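Local coordinates for putative carbohydrate binding protein (Pseudomonas aeruginosa, PDB 3QEC) that is of uncertain function but probably binds carbohydrates such as heparin, and may take part in carbohydrate transport or biofilm formation, at residues K57-K62 with Q76-D81; A91-D94 with R98-F101. All coordinates share one frame; numbering follows the deposited sequence.

Contact 1: residues K57-K62 with Q76-D81; sequences KAYYAK and QPPVLD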
# COMPACT_ATOMS: atom_id res chain seq x y z
N LYS A 57 -2.22 -10.34 -5.06
CA LYS A 57 -2.64 -9.78 -6.36
C LYS A 57 -4.17 -9.77 -6.42
O LYS A 57 -4.77 -8.77 -6.83
CB LYS A 57 -2.06 -10.61 -7.52
CG LYS A 57 -2.52 -10.18 -8.92
CD LYS A 57 -1.91 -11.04 -10.00
CE LYS A 57 -2.32 -10.63 -11.38
NZ LYS A 57 -1.55 -11.36 -12.43
N ALA A 58 -4.80 -10.89 -5.97
CA ALA A 58 -6.25 -11.07 -5.89
C ALA A 58 -6.87 -10.09 -4.87
O ALA A 58 -7.92 -9.50 -5.13
CB ALA A 58 -6.57 -12.51 -5.52
N TYR A 59 -6.19 -9.89 -3.72
CA TYR A 59 -6.66 -8.98 -2.67
C TYR A 59 -6.62 -7.52 -3.16
O TYR A 59 -7.65 -6.84 -3.15
CB TYR A 59 -5.84 -9.15 -1.38
CG TYR A 59 -6.34 -8.30 -0.23
CD1 TYR A 59 -7.35 -8.76 0.61
CD2 TYR A 59 -5.83 -7.02 -0.01
CE1 TYR A 59 -7.83 -7.98 1.66
CE2 TYR A 59 -6.32 -6.22 1.02
CZ TYR A 59 -7.30 -6.71 1.87
OH TYR A 59 -7.77 -5.91 2.89
N TYR A 60 -5.43 -7.06 -3.63
CA TYR A 60 -5.22 -5.68 -4.08
C TYR A 60 -6.03 -5.33 -5.35
O TYR A 60 -6.35 -4.16 -5.55
CB TYR A 60 -3.72 -5.39 -4.25
CG TYR A 60 -3.02 -5.24 -2.91
CD1 TYR A 60 -3.51 -4.38 -1.93
CD2 TYR A 60 -1.85 -5.94 -2.63
CE1 TYR A 60 -2.88 -4.25 -0.70
CE2 TYR A 60 -1.19 -5.79 -1.41
CZ TYR A 60 -1.71 -4.95 -0.45
OH TYR A 60 -1.08 -4.79 0.76
N ALA A 61 -6.42 -6.32 -6.17
CA ALA A 61 -7.28 -6.06 -7.32
C ALA A 61 -8.64 -5.53 -6.86
O ALA A 61 -9.14 -4.56 -7.44
CB ALA A 61 -7.47 -7.32 -8.15
N LYS A 62 -9.21 -6.12 -5.79
CA LYS A 62 -10.51 -5.70 -5.29
C LYS A 62 -10.41 -4.53 -4.27
O LYS A 62 -11.32 -3.70 -4.26
CB LYS A 62 -11.30 -6.89 -4.69
N GLN A 76 -17.14 -6.45 2.66
CA GLN A 76 -16.06 -6.21 3.62
C GLN A 76 -14.79 -6.99 3.21
O GLN A 76 -14.92 -8.15 2.79
CB GLN A 76 -16.50 -6.60 5.05
CG GLN A 76 -17.56 -5.68 5.67
CD GLN A 76 -17.16 -4.22 5.69
OE1 GLN A 76 -16.06 -3.86 6.14
NE2 GLN A 76 -18.04 -3.36 5.21
N PRO A 77 -13.56 -6.40 3.31
CA PRO A 77 -12.36 -7.15 2.93
C PRO A 77 -12.21 -8.41 3.78
O PRO A 77 -12.53 -8.38 4.98
CB PRO A 77 -11.21 -6.15 3.15
CG PRO A 77 -11.86 -4.82 3.13
CD PRO A 77 -13.21 -5.04 3.76
N PRO A 78 -11.82 -9.55 3.17
CA PRO A 78 -11.69 -10.78 3.95
C PRO A 78 -10.50 -10.76 4.91
O PRO A 78 -9.56 -9.95 4.76
CB PRO A 78 -11.51 -11.85 2.87
CG PRO A 78 -10.85 -11.14 1.75
CD PRO A 78 -11.42 -9.76 1.76
N VAL A 79 -10.55 -11.66 5.91
CA VAL A 79 -9.49 -11.86 6.89
C VAL A 79 -8.39 -12.65 6.19
O VAL A 79 -8.67 -13.70 5.60
CB VAL A 79 -10.02 -12.55 8.19
CG1 VAL A 79 -8.90 -12.72 9.23
CG2 VAL A 79 -11.18 -11.77 8.79
N LEU A 80 -7.17 -12.13 6.20
CA LEU A 80 -6.03 -12.74 5.54
C LEU A 80 -5.40 -13.83 6.40
O LEU A 80 -5.50 -13.76 7.62
CB LEU A 80 -4.98 -11.67 5.17
CG LEU A 80 -5.47 -10.56 4.22
CD1 LEU A 80 -4.44 -9.50 4.07
CD2 LEU A 80 -5.79 -11.11 2.85
N ASP A 81 -4.78 -14.83 5.75
CA ASP A 81 -4.10 -15.94 6.42
C ASP A 81 -3.07 -15.37 7.43
O ASP A 81 -2.31 -14.44 7.09
CB ASP A 81 -3.42 -16.86 5.38
CG ASP A 81 -2.92 -18.20 5.91
OD1 ASP A 81 -1.93 -18.20 6.66
OD2 ASP A 81 -3.46 -19.25 5.51

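Contact 2: residues A91-D94 with R98-F101; sequences ATTD and RFDF. With PEG (di(hydroxyethyl)ether), chain E.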
# COMPACT_ATOMS: atom_id res chain seq x y z
N ALA A 91 6.40 1.15 7.46
CA ALA A 91 6.98 2.47 7.69
C ALA A 91 5.87 3.48 7.89
O ALA A 91 4.80 3.31 7.32
CB ALA A 91 7.86 2.87 6.52
N THR A 92 6.12 4.52 8.69
CA THR A 92 5.20 5.63 8.91
C THR A 92 5.77 6.86 8.20
O THR A 92 6.95 7.17 8.38
CB THR A 92 4.99 5.88 10.43
OG1 THR A 92 4.43 4.71 11.03
CG2 THR A 92 4.09 7.07 10.72
N THR A 93 4.93 7.56 7.40
CA THR A 93 5.35 8.78 6.70
C THR A 93 5.58 9.89 7.71
O THR A 93 5.00 9.85 8.79
CB THR A 93 4.32 9.21 5.65
OG1 THR A 93 3.12 9.59 6.30
CG2 THR A 93 4.05 8.13 4.57
N ASP A 94 6.42 10.89 7.36
CA ASP A 94 6.69 12.02 8.25
C ASP A 94 5.68 13.16 8.00
O ASP A 94 4.63 12.96 7.39
CB ASP A 94 8.15 12.52 8.11
CG ASP A 94 8.61 13.04 6.74
OD1 ASP A 94 7.75 13.49 5.95
OD2 ASP A 94 9.83 13.02 6.49
N ARG A 98 6.75 11.80 3.41
CA ARG A 98 7.91 11.01 2.99
C ARG A 98 8.05 9.79 3.87
O ARG A 98 7.91 9.90 5.09
CB ARG A 98 9.23 11.82 3.01
CG ARG A 98 9.12 13.24 2.42
CD ARG A 98 10.46 13.97 2.41
NE ARG A 98 10.36 15.33 2.95
CZ ARG A 98 10.74 15.69 4.17
NH1 ARG A 98 11.26 14.80 5.01
NH2 ARG A 98 10.61 16.95 4.57
N PHE A 99 8.31 8.62 3.25
CA PHE A 99 8.55 7.35 3.93
C PHE A 99 9.88 6.75 3.49
O PHE A 99 10.38 7.07 2.41
CB PHE A 99 7.40 6.35 3.68
CG PHE A 99 7.15 5.99 2.23
CD1 PHE A 99 7.91 5.02 1.60
CD2 PHE A 99 6.11 6.59 1.52
CE1 PHE A 99 7.68 4.68 0.26
CE2 PHE A 99 5.86 6.25 0.19
CZ PHE A 99 6.65 5.29 -0.43
N ASP A 100 10.45 5.86 4.32
CA ASP A 100 11.73 5.20 4.07
C ASP A 100 11.71 3.77 4.60
O ASP A 100 11.15 3.53 5.67
CB ASP A 100 12.89 6.00 4.73
CG ASP A 100 12.99 7.46 4.31
OD1 ASP A 100 13.61 7.73 3.27
OD2 ASP A 100 12.41 8.31 5.01
N PHE A 101 12.33 2.83 3.88
CA PHE A 101 12.50 1.43 4.27
C PHE A 101 13.96 1.09 4.16
O PHE A 101 14.63 1.59 3.25
CB PHE A 101 11.67 0.48 3.39
CG PHE A 101 10.17 0.53 3.56
CD1 PHE A 101 9.40 1.40 2.78
CD2 PHE A 101 9.51 -0.34 4.42
CE1 PHE A 101 8.00 1.42 2.89
CE2 PHE A 101 8.11 -0.32 4.54
CZ PHE A 101 7.36 0.56 3.77
C1 PEG E . 10.14 5.42 8.20
O1 PEG E . 9.43 6.49 7.41
C2 PEG E . 9.90 5.23 9.74
O2 PEG E . 8.73 4.44 10.10
C3 PEG E . 8.86 3.66 11.32
C4 PEG E . 8.06 2.34 11.36
O4 PEG E . 6.55 2.44 11.40

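Contact 1: residues K57-K62 with Q76-D81
Helical residue Y59 faces the extended run P77-L80 across a CA-CA gap of 8.2 Å to P77, so a side chain has to span the space between the backbones. Y59 does this alone from its segment. With CG anti to the backbone N (chi1 -176°), the phenol reaches straight off the helix and lies between L80 on one hand and the two prolines on the other. L80 crosses it at about a right angle. The L80 CD1 methyl sits over one face of the ring, while L80 CD2 makes the closest carbon contact, 3.6 Å from Y59 CD1. P78 runs past the tyrosine in the opposite direction, its CD 4.0 Å from Y59 CE1 and oblique to the ring. At the far end of the phenol P77 CB lies 3.5 Å from Y59 OH and 4.1 Å from Y59 CE1.

The backbone angles from P77 to L80 are those of a polyproline II helix, which has three residues per turn. P77 and L80, one turn apart, therefore both direct their CB atoms at the helix, whereas V79 directs its own away. Apart from the tyrosine oxygen the atoms that meet are carbons; no polar bond joins the two segments, and the 170 Å² buried comes from the tyrosine, the prolines and the leucine. The layer continues beyond these residues, with both prolines also resting on F63, L80 touching Y55 and M56, and L7 packing on P78 and L80. D81 N is hydrogen-bonded to Y55 OH, a polar tie just past the apolar patch. Within the helix, Y59 CD2 lies over a face of the Y60 ring, 3.9 Å above its plane near the rim, and Y60 OH is hydrogen-bonded to E50 on strand 46-51.

Contact 2: residues A91-D94 with R98-F101
D94 and R98 face each other across a tight turn, joined by two hydrogen bonds from backbone N-H groups and a salt bridge. R98 O takes D94 N at 2.9 Å and also receives a CA-H...O contact from T93. R98 N donates to D94 OD1 at 3.2 Å, meeting it from above the carboxylate plane. N96 N also donates to D94 OD1, forming an Asx turn and giving this oxygen two backbone N-H groups. The other oxygen, D94 OD2, makes a salt bridge with R98 NH1 at 2.7 Å, guanidinium and carboxylate planes 81° apart. A bend at chi3 (-133°) brings NH1 to OD2 and sets one face of the guanidinium, near its rim, over D94 OD1.

T93 turns its hydroxyl to G42 O and T45 N and its methyl CG2 to the ring edge of F99. A91 CB sits over the F101 ring, 3.8 Å from its centroid, in a CH-pi contact.

Here the strands part: A91 is backbone hydrogen-bonded to V47 of strand 46-51, F99 and F101 to G28 and I26 of strand 24-33. A di(hydroxyethyl)ether, probably from the crystallisation liquor, lies there: its O2 accepts T92 N at 3.0 Å, its O1 donates to T92 O at 2.7 Å and weakly accepts D100 N, and its O4 shares a 3.1 Å hydrogen bond with T92 OG1, either the donor.

Strands joined by a turn but lying in different sheets form a beta arch, here of an apparent beta sandwich; the T-D-x-x-G-x-F-x-F sequence is reminiscent of, though no proof of, Cna-B and carboxypeptidase-regulatory-like domains.

In the fold
Contact 1 closes before contact 2 opens along the chain, and the two lie on opposite sides of the molecule's centre, each about 12 Å from it. Their centres are about 24 Å apart and their nearest atoms about 10 Å, so they do not touch. Strands 46-51 and 107-120 lie between them: helix 54-63 places Y60 against the latter, and F99 and F101 of contact 2 reach I111 of the same strand. Contact 1 thus belongs to a layer outside the sandwich, contact 2 to the passage between its sheets. The bound ether lies at contact 2; where carbohydrate would bind is not established by either.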